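Local coordinates for glycosyl hydrolase family 2, TIM barrel domain protein (Faecalibacterium prausnitzii A2-165, PDB 6ED2) that is a gut bacterial beta-glucuronidase of glycoside hydrolase family 2, probably cleaving beta-glucuronides, including drug conjugates, to release glucuronic acid, at residues Arg218-Val230 with Ser252-Leu266. Sequence-based numbering, arbitrary orientation.
Sequences RLTETGAEIDYTV and SSGTTGTLVVKNARL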
loop_
_atom_site.group_PDB
_atom_site.type_symbol
_atom_site.label_atom_id
_atom_site.label_comp_id
_atom_site.label_asym_id
_atom_site.label_seq_id
_atom_site.Cartn_x
_atom_site.Cartn_y
_atom_site.Cartn_z
ATOM N N ARG A 218 24.001 -16.324 -43.770
ATOM C CA ARG A 218 25.413 -16.654 -43.825
ATOM C C ARG A 218 26.185 -15.352 -43.988
ATOM O O ARG A 218 25.863 -14.538 -44.864
ATOM C CB ARG A 218 25.671 -17.620 -44.986
ATOM C CG ARG A 218 27.108 -17.973 -45.261
ATOM C CD ARG A 218 27.176 -19.102 -46.319
ATOM N NE ARG A 218 26.361 -18.799 -47.505
ATOM C CZ ARG A 218 25.245 -19.443 -47.863
ATOM N NH1 ARG A 218 24.580 -19.076 -48.962
ATOM N NH2 ARG A 218 24.795 -20.462 -47.138
ATOM N N LEU A 219 27.179 -15.142 -43.131
ATOM C CA LEU A 219 28.037 -13.972 -43.237
ATOM C C LEU A 219 29.249 -14.292 -44.107
ATOM O O LEU A 219 29.805 -15.390 -44.036
ATOM C CB LEU A 219 28.480 -13.507 -41.848
ATOM C CG LEU A 219 27.355 -13.341 -40.820
ATOM C CD1 LEU A 219 27.877 -12.702 -39.541
ATOM C CD2 LEU A 219 26.187 -12.544 -41.385
ATOM N N THR A 220 29.642 -13.336 -44.941
ATOM C CA THR A 220 30.774 -13.499 -45.851
ATOM C C THR A 220 31.769 -12.370 -45.613
ATOM O O THR A 220 31.545 -11.491 -44.782
ATOM C CB THR A 220 30.314 -13.534 -47.312
ATOM O OG1 THR A 220 29.808 -12.250 -47.687
ATOM C CG2 THR A 220 29.217 -14.577 -47.498
ATOM N N GLU A 221 32.876 -12.390 -46.360
ATOM C CA GLU A 221 33.890 -11.356 -46.163
ATOM C C GLU A 221 33.397 -9.982 -46.608
ATOM O O GLU A 221 33.738 -8.967 -45.986
ATOM C CB GLU A 221 35.178 -11.727 -46.902
ATOM C CG GLU A 221 36.196 -10.575 -47.021
ATOM C CD GLU A 221 37.045 -10.376 -45.767
ATOM O OE1 GLU A 221 36.558 -9.751 -44.789
ATOM O OE2 GLU A 221 38.208 -10.839 -45.768
ATOM N N THR A 222 32.579 -9.931 -47.656
ATOM C CA THR A 222 32.081 -8.678 -48.208
ATOM C C THR A 222 30.626 -8.391 -47.859
ATOM O O THR A 222 30.098 -7.357 -48.285
ATOM C CB THR A 222 32.229 -8.687 -49.727
ATOM O OG1 THR A 222 31.588 -9.859 -50.246
ATOM C CG2 THR A 222 33.698 -8.701 -50.106
ATOM N N GLY A 223 29.953 -9.276 -47.129
ATOM C CA GLY A 223 28.594 -8.984 -46.731
ATOM C C GLY A 223 27.887 -10.200 -46.187
ATOM O O GLY A 223 28.359 -10.826 -45.237
ATOM N N ALA A 224 26.764 -10.560 -46.799
ATOM C CA ALA A 224 25.986 -11.677 -46.306
ATOM C C ALA A 224 25.212 -12.290 -47.455
ATOM O O ALA A 224 25.045 -11.682 -48.516
ATOM C CB ALA A 224 25.036 -11.242 -45.188
ATOM N N GLU A 225 24.747 -13.507 -47.229
ATOM C CA GLU A 225 23.903 -14.216 -48.175
ATOM C C GLU A 225 22.693 -14.775 -47.445
ATOM O O GLU A 225 22.806 -15.263 -46.320
ATOM C CB GLU A 225 24.661 -15.357 -48.865
ATOM C CG GLU A 225 25.978 -14.915 -49.457
ATOM C CD GLU A 225 26.588 -15.955 -50.364
ATOM O OE1 GLU A 225 27.334 -15.565 -51.292
ATOM O OE2 GLU A 225 26.330 -17.159 -50.140
ATOM N N ILE A 226 21.538 -14.693 -48.092
ATOM C CA ILE A 226 20.292 -15.222 -47.571
ATOM C C ILE A 226 19.822 -16.284 -48.544
ATOM O O ILE A 226 19.498 -15.963 -49.694
ATOM C CB ILE A 226 19.212 -14.131 -47.421
ATOM C CG1 ILE A 226 19.755 -12.904 -46.672
ATOM C CG2 ILE A 226 17.990 -14.721 -46.743
ATOM C CD1 ILE A 226 18.865 -11.646 -46.792
ATOM N N ASP A 227 19.789 -17.542 -48.097
ATOM C CA ASP A 227 19.134 -18.601 -48.850
ATOM C C ASP A 227 17.656 -18.600 -48.485
ATOM O O ASP A 227 17.297 -18.597 -47.302
ATOM C CB ASP A 227 19.736 -19.978 -48.551
ATOM C CG ASP A 227 21.226 -20.081 -48.917
ATOM O OD1 ASP A 227 21.714 -19.328 -49.792
ATOM O OD2 ASP A 227 21.909 -20.934 -48.311
ATOM N N TYR A 228 16.802 -18.628 -49.498
ATOM C CA TYR A 228 15.380 -18.547 -49.283
ATOM C C TYR A 228 14.702 -19.704 -49.994
ATOM O O TYR A 228 15.214 -20.243 -50.976
ATOM C CB TYR A 228 14.822 -17.192 -49.783
ATOM C CG TYR A 228 14.794 -17.063 -51.295
ATOM C CD1 TYR A 228 13.751 -17.594 -52.032
ATOM C CD2 TYR A 228 15.803 -16.410 -51.980
ATOM C CE1 TYR A 228 13.719 -17.495 -53.399
ATOM C CE2 TYR A 228 15.771 -16.301 -53.371
ATOM C CZ TYR A 228 14.724 -16.852 -54.068
ATOM O OH TYR A 228 14.654 -16.768 -55.449
ATOM N N THR A 229 13.531 -20.072 -49.489
ATOM C CA THR A 229 12.546 -20.789 -50.269
ATOM C C THR A 229 11.248 -19.991 -50.225
ATOM O O THR A 229 11.015 -19.209 -49.294
ATOM C CB THR A 229 12.330 -22.236 -49.744
ATOM O OG1 THR A 229 11.602 -22.221 -48.506
ATOM C CG2 THR A 229 13.674 -22.948 -49.532
ATOM N N VAL A 230 10.411 -20.188 -51.240
ATOM C CA VAL A 230 9.050 -19.670 -51.271
ATOM C C VAL A 230 8.112 -20.812 -51.646
ATOM O O VAL A 230 8.368 -21.532 -52.614
ATOM C CB VAL A 230 8.900 -18.515 -52.284
ATOM C CG1 VAL A 230 7.429 -18.045 -52.343
ATOM C CG2 VAL A 230 9.832 -17.390 -51.938
ATOM N N SER A 252 16.267 -11.970 -56.923
ATOM C CA SER A 252 16.465 -13.334 -57.383
ATOM C C SER A 252 15.159 -13.845 -57.966
ATOM O O SER A 252 14.085 -13.552 -57.441
ATOM C CB SER A 252 16.947 -14.231 -56.226
ATOM O OG SER A 252 16.939 -15.608 -56.574
ATOM N N SER A 253 15.261 -14.577 -59.067
ATOM C CA SER A 253 14.140 -15.322 -59.622
ATOM C C SER A 253 14.167 -16.754 -59.118
ATOM O O SER A 253 15.232 -17.322 -58.889
ATOM C CB SER A 253 14.201 -15.338 -61.146
ATOM O OG SER A 253 14.559 -14.059 -61.619
ATOM N N GLY A 254 12.997 -17.329 -58.955
ATOM C CA GLY A 254 12.842 -18.712 -58.554
ATOM C C GLY A 254 12.302 -18.837 -57.138
ATOM O O GLY A 254 12.522 -17.970 -56.281
ATOM N N THR A 255 11.595 -19.948 -56.882
ATOM C CA THR A 255 11.094 -20.277 -55.549
ATOM C C THR A 255 12.173 -20.756 -54.597
ATOM O O THR A 255 11.859 -21.044 -53.441
ATOM C CB THR A 255 10.024 -21.360 -55.602
ATOM O OG1 THR A 255 10.471 -22.430 -56.442
ATOM C CG2 THR A 255 8.730 -20.801 -56.108
ATOM N N THR A 256 13.409 -20.897 -55.059
ATOM C CA THR A 256 14.560 -21.079 -54.193
ATOM C C THR A 256 15.672 -20.231 -54.775
ATOM O O THR A 256 15.668 -19.924 -55.971
ATOM C CB THR A 256 15.020 -22.547 -54.103
ATOM O OG1 THR A 256 15.367 -23.001 -55.417
ATOM C CG2 THR A 256 13.923 -23.439 -53.542
ATOM N N GLY A 257 16.611 -19.836 -53.929
ATOM C CA GLY A 257 17.707 -19.031 -54.412
ATOM C C GLY A 257 18.471 -18.423 -53.257
ATOM O O GLY A 257 18.270 -18.771 -52.091
ATOM N N THR A 258 19.346 -17.496 -53.617
ATOM C CA THR A 258 20.222 -16.827 -52.676
ATOM C C THR A 258 20.169 -15.335 -52.955
ATOM O O THR A 258 20.297 -14.918 -54.109
ATOM C CB THR A 258 21.654 -17.366 -52.797
ATOM O OG1 THR A 258 21.646 -18.770 -52.499
ATOM C CG2 THR A 258 22.587 -16.656 -51.821
ATOM N N LEU A 259 19.951 -14.531 -51.917
ATOM C CA LEU A 259 20.085 -13.084 -52.033
ATOM C C LEU A 259 21.469 -12.708 -51.526
ATOM O O LEU A 259 21.827 -13.032 -50.391
ATOM C CB LEU A 259 18.988 -12.352 -51.255
ATOM C CG LEU A 259 17.560 -12.768 -51.633
ATOM C CD1 LEU A 259 16.595 -12.402 -50.531
ATOM C CD2 LEU A 259 17.136 -12.158 -52.981
ATOM N N VAL A 260 22.254 -12.061 -52.374
ATOM C CA VAL A 260 23.595 -11.606 -52.017
ATOM C C VAL A 260 23.494 -10.147 -51.619
ATOM O O VAL A 260 23.070 -9.312 -52.427
ATOM C CB VAL A 260 24.576 -11.796 -53.187
ATOM C CG1 VAL A 260 25.966 -11.322 -52.815
ATOM C CG2 VAL A 260 24.603 -13.257 -53.612
ATOM N N VAL A 261 23.878 -9.826 -50.382
ATOM C CA VAL A 261 23.757 -8.467 -49.856
ATOM C C VAL A 261 25.156 -7.966 -49.523
ATOM O O VAL A 261 25.705 -8.271 -48.454
ATOM C CB VAL A 261 22.836 -8.389 -48.635
ATOM C CG1 VAL A 261 22.658 -6.945 -48.209
ATOM C CG2 VAL A 261 21.490 -9.023 -48.938
ATOM N N LYS A 262 25.720 -7.165 -50.419
ATOM C CA LYS A 262 27.057 -6.628 -50.210
ATOM C C LYS A 262 27.041 -5.559 -49.121
ATOM O O LYS A 262 26.141 -4.716 -49.071
ATOM C CB LYS A 262 27.602 -6.055 -51.516
ATOM C CG LYS A 262 29.098 -5.813 -51.505
ATOM C CD LYS A 262 29.569 -5.266 -52.847
ATOM C CE LYS A 262 30.802 -4.380 -52.693
ATOM N NZ LYS A 262 31.148 -3.703 -53.978
ATOM N N ASN A 263 28.041 -5.605 -48.239
ATOM C CA ASN A 263 28.120 -4.684 -47.104
ATOM C C ASN A 263 26.830 -4.711 -46.289
ATOM O O ASN A 263 26.324 -3.676 -45.857
ATOM C CB ASN A 263 28.440 -3.262 -47.567
ATOM C CG ASN A 263 29.719 -3.192 -48.371
ATOM O OD1 ASN A 263 30.772 -3.646 -47.919
ATOM N ND2 ASN A 263 29.639 -2.624 -49.569
ATOM N N ALA A 264 26.278 -5.911 -46.124
ATOM C CA ALA A 264 25.071 -6.104 -45.341
ATOM C C ALA A 264 25.186 -5.419 -43.988
ATOM O O ALA A 264 26.205 -5.539 -43.303
ATOM C CB ALA A 264 24.819 -7.599 -45.147
ATOM N N ARG A 265 24.136 -4.692 -43.615
ATOM C CA ARG A 265 24.001 -4.152 -42.265
ATOM C C ARG A 265 23.334 -5.219 -41.407
ATOM O O ARG A 265 22.171 -5.581 -41.630
ATOM C CB ARG A 265 23.203 -2.852 -42.273
ATOM C CG ARG A 265 23.723 -1.851 -43.294
ATOM C CD ARG A 265 23.108 -0.488 -43.093
ATOM N NE ARG A 265 23.378 0.027 -41.755
ATOM C CZ ARG A 265 23.037 1.246 -41.344
ATOM N NH1 ARG A 265 22.412 2.077 -42.172
ATOM N NH2 ARG A 265 23.318 1.632 -40.106
ATOM N N LEU A 266 24.079 -5.734 -40.442
ATOM C CA LEU A 266 23.638 -6.881 -39.671
ATOM C C LEU A 266 22.692 -6.462 -38.552
ATOM O O LEU A 266 22.820 -5.387 -37.960
ATOM C CB LEU A 266 24.847 -7.610 -39.087
ATOM C CG LEU A 266 25.833 -8.184 -40.099
ATOM C CD1 LEU A 266 26.871 -9.056 -39.383
ATOM C CD2 LEU A 266 25.110 -8.982 -41.190
#
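Tyr-228 lies across Gly-257 near the end of the antiparallel pairing where strand 256-262 begins alongside strand 223-232, in the immunoglobulin-like beta-sandwich domain of family 2 glycosidases. The ring can lie there because Gly-257 has no side chain: its backbone N sits 3.5 Å above the ring plane, toward the rim, where a CB would strike the hydroxyl. With CG between the backbone N and carbonyl carbon (chi1 72°), the ring turns over the neighbouring strand, and its OH donates to Gly-254 O at 2.6 Å. Ser-252 OG lies near the ring plane, 2.8 Å from Tyr-228 OH, so the phenol links strand 223-232 to the end of strand 247-253 and the loop after it. A phenylalanine here would probably still lay its ring over Gly-257 but leave Gly-254 O without this donor and the 252-257 bend less firmly held.

On the same buried face, Ile-226 and Val-261 supply branched aliphatic bulk that packs on Leu-242 of strand 238-244, while Leu-259 CG lies 4.1 Å from Tyr-228 CD2. Ala-224 is small enough for its CB to meet, at 3.6 Å, CB of Ala-264, which closes the type II turn 261-264. Beyond it, Leu-219 and Leu-266 touch tip to tip.

The opposite face is largely polar. Arg-218, from the adjoining strand, grips Asp-227 end-on through NH1 and NH2, and Glu-225 OE2 side-on through NE and NH1. Across the strands, Thr-258 OG1 donates to Asp-227 OD1 at 2.8 Å, reaching that oxygen from the opposite face of the carboxylate plane to Arg-218 NH1.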